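ABC-type transport system, molybdenum-specific extracellular solute-binding protein (Clostridium difficile, PDB 4KD5) probably binds molybdate or tungstate outside the cell and delivers it to an ABC-type importer. Local coordinates at residues D83-D88 / F227-V232. Residues are numbered along the deposited sequence; the frame is centred on the assembly and turned at random.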
loop_
_atom_site.group_PDB
_atom_site.type_symbol
_atom_site.label_atom_id
_atom_site.label_comp_id
_atom_site.label_asym_id
_atom_site.label_seq_id
_atom_site.Cartn_x
_atom_site.Cartn_y
_atom_site.Cartn_z
ATOM N N ASP A 83 18.832 7.759 -0.402
ATOM C CA ASP A 83 20.143 7.143 -0.460
ATOM C C ASP A 83 20.109 5.845 0.332
ATOM O O ASP A 83 19.940 5.863 1.550
ATOM C CB ASP A 83 21.203 8.097 0.094
ATOM C CG ASP A 83 21.413 9.305 -0.789
ATOM O OD1 ASP A 83 21.156 9.191 -2.000
ATOM O OD2 ASP A 83 21.825 10.364 -0.269
ATOM N N LEU A 84 20.234 4.724 -0.373
ATOM C CA LEU A 84 20.170 3.412 0.254
ATOM C C LEU A 84 21.409 3.152 1.110
ATOM O O LEU A 84 21.342 3.175 2.342
ATOM C CB LEU A 84 20.011 2.333 -0.815
ATOM C CG LEU A 84 19.829 0.900 -0.337
ATOM C CD1 LEU A 84 18.809 0.891 0.776
ATOM C CD2 LEU A 84 19.392 0.007 -1.487
ATOM N N VAL A 85 22.537 2.908 0.447
ATOM C CA VAL A 85 23.813 2.762 1.136
ATOM C C VAL A 85 24.885 3.580 0.433
ATOM O O VAL A 85 24.662 4.130 -0.647
ATOM C CB VAL A 85 24.278 1.296 1.216
ATOM C CG1 VAL A 85 23.220 0.434 1.873
ATOM C CG2 VAL A 85 24.604 0.762 -0.171
ATOM N N LYS A 86 26.051 3.657 1.056
ATOM C CA LYS A 86 27.187 4.319 0.443
ATOM C C LYS A 86 28.408 3.433 0.611
ATOM O O LYS A 86 28.432 2.560 1.479
ATOM C CB LYS A 86 27.419 5.698 1.064
ATOM C CG LYS A 86 27.776 5.662 2.543
ATOM C CD LYS A 86 27.900 7.065 3.153
ATOM C CE LYS A 86 27.527 8.183 2.185
ATOM N NZ LYS A 86 26.065 8.480 2.156
ATOM N N ASN A 87 29.417 3.641 -0.226
ATOM C CA ASN A 87 30.642 2.866 -0.107
ATOM C C ASN A 87 31.750 3.705 0.502
ATOM O O ASN A 87 31.617 4.923 0.629
ATOM C CB ASN A 87 31.070 2.327 -1.472
ATOM C CG ASN A 87 31.366 0.845 -1.442
ATOM O OD1 ASN A 87 31.900 0.326 -0.459
ATOM N ND2 ASN A 87 31.010 0.149 -2.518
ATOM N N ASP A 88 32.835 3.051 0.893
ATOM C CA ASP A 88 34.008 3.760 1.382
ATOM C C ASP A 88 35.208 3.465 0.502
ATOM O O ASP A 88 35.376 2.340 0.034
ATOM C CB ASP A 88 34.307 3.381 2.835
ATOM C CG ASP A 88 33.767 4.393 3.824
ATOM O OD1 ASP A 88 33.711 5.587 3.472
ATOM O OD2 ASP A 88 33.399 3.997 4.949
ATOM N N PHE A 227 28.199 -7.042 3.398
ATOM C CA PHE A 227 28.831 -7.096 2.090
ATOM C C PHE A 227 29.741 -5.896 1.837
ATOM O O PHE A 227 30.123 -5.622 0.696
ATOM C CB PHE A 227 27.767 -7.256 0.994
ATOM C CG PHE A 227 27.045 -8.579 1.045
ATOM C CD1 PHE A 227 27.506 -9.660 0.308
ATOM C CD2 PHE A 227 25.922 -8.749 1.843
ATOM C CE1 PHE A 227 26.854 -10.884 0.358
ATOM C CE2 PHE A 227 25.265 -9.971 1.897
ATOM C CZ PHE A 227 25.732 -11.038 1.153
ATOM N N GLY A 228 30.097 -5.194 2.910
ATOM C CA GLY A 228 31.082 -4.129 2.836
ATOM C C GLY A 228 30.508 -2.747 2.596
ATOM O O GLY A 228 31.242 -1.756 2.570
ATOM N N TYR A 229 29.196 -2.672 2.416
ATOM C CA TYR A 229 28.551 -1.380 2.244
ATOM C C TYR A 229 28.344 -0.701 3.588
ATOM O O TYR A 229 28.567 -1.307 4.640
ATOM C CB TYR A 229 27.243 -1.535 1.470
ATOM C CG TYR A 229 27.478 -2.053 0.080
ATOM C CD1 TYR A 229 27.821 -1.190 -0.948
ATOM C CD2 TYR A 229 27.388 -3.405 -0.201
ATOM C CE1 TYR A 229 28.054 -1.657 -2.222
ATOM C CE2 TYR A 229 27.618 -3.882 -1.474
ATOM C CZ TYR A 229 27.950 -3.002 -2.476
ATOM O OH TYR A 229 28.178 -3.474 -3.741
ATOM N N LYS A 230 27.928 0.560 3.553
ATOM C CA LYS A 230 27.849 1.352 4.770
ATOM C C LYS A 230 26.564 2.169 4.817
ATOM O O LYS A 230 26.031 2.564 3.777
ATOM C CB LYS A 230 29.074 2.265 4.875
ATOM C CG LYS A 230 29.483 2.603 6.292
ATOM C CD LYS A 230 29.010 3.992 6.670
ATOM C CE LYS A 230 29.041 4.201 8.174
ATOM N NZ LYS A 230 28.590 5.575 8.546
ATOM N N LYS A 231 26.078 2.403 6.034
ATOM C CA LYS A 231 24.859 3.169 6.287
ATOM C C LYS A 231 25.021 4.636 5.881
ATOM O O LYS A 231 26.111 5.200 5.995
ATOM C CB LYS A 231 24.511 3.067 7.775
ATOM C CG LYS A 231 23.431 4.016 8.253
ATOM C CD LYS A 231 22.161 3.268 8.629
ATOM C CE LYS A 231 20.943 3.940 8.019
ATOM N NZ LYS A 231 19.906 4.251 9.039
ATOM N N VAL A 232 23.942 5.253 5.404
ATOM C CA VAL A 232 23.990 6.649 4.968
ATOM C C VAL A 232 23.737 7.636 6.110
ATOM O O VAL A 232 22.635 7.686 6.659
ATOM C CB VAL A 232 22.979 6.925 3.839
ATOM C CG1 VAL A 232 22.967 8.404 3.481
ATOM C CG2 VAL A 232 23.316 6.090 2.619
#
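With CG beside its backbone N (chi1 -63°), Y229 sets its ring obliquely beside V85, whose CG2 lies 3.8 Å from ring atom CD1. K86 sets CG between its own N and carbonyl carbon (chi1 63°), and bends at chi3 and chi4 carry NZ over V232, 3.4 Å from CG1. The lysine's methylene stem lies against the backbone carbonyls of K230 and K231, while its ammonium group reaches E233 in a salt bridge. V232, branched at CB, spreads two methyls: CG1 touches CB of D83, while CG2 lies 3.5 Å from O of L84. K86 and K230 form an antiparallel hydrogen-bonded pair, K86 N to K230 O and K230 N to K86 O both 2.9 Å. The N87 amide is inclined 40° to the Y229 ring, ND2 lying 3.5 Å from CE1; S170 and Y194 accept hydrogen bonds from ND2. At the backbone angles of G228 a CB would be jammed against the carbonyl O of the preceding residue, which calls for glycine. A short, weakly bonded strand at 230-231 thus pairs antiparallel with strand 82-94 through K86 and K230, near the predicted molybdate residues S15 and Y168, within the periplasmic-binding-protein fold.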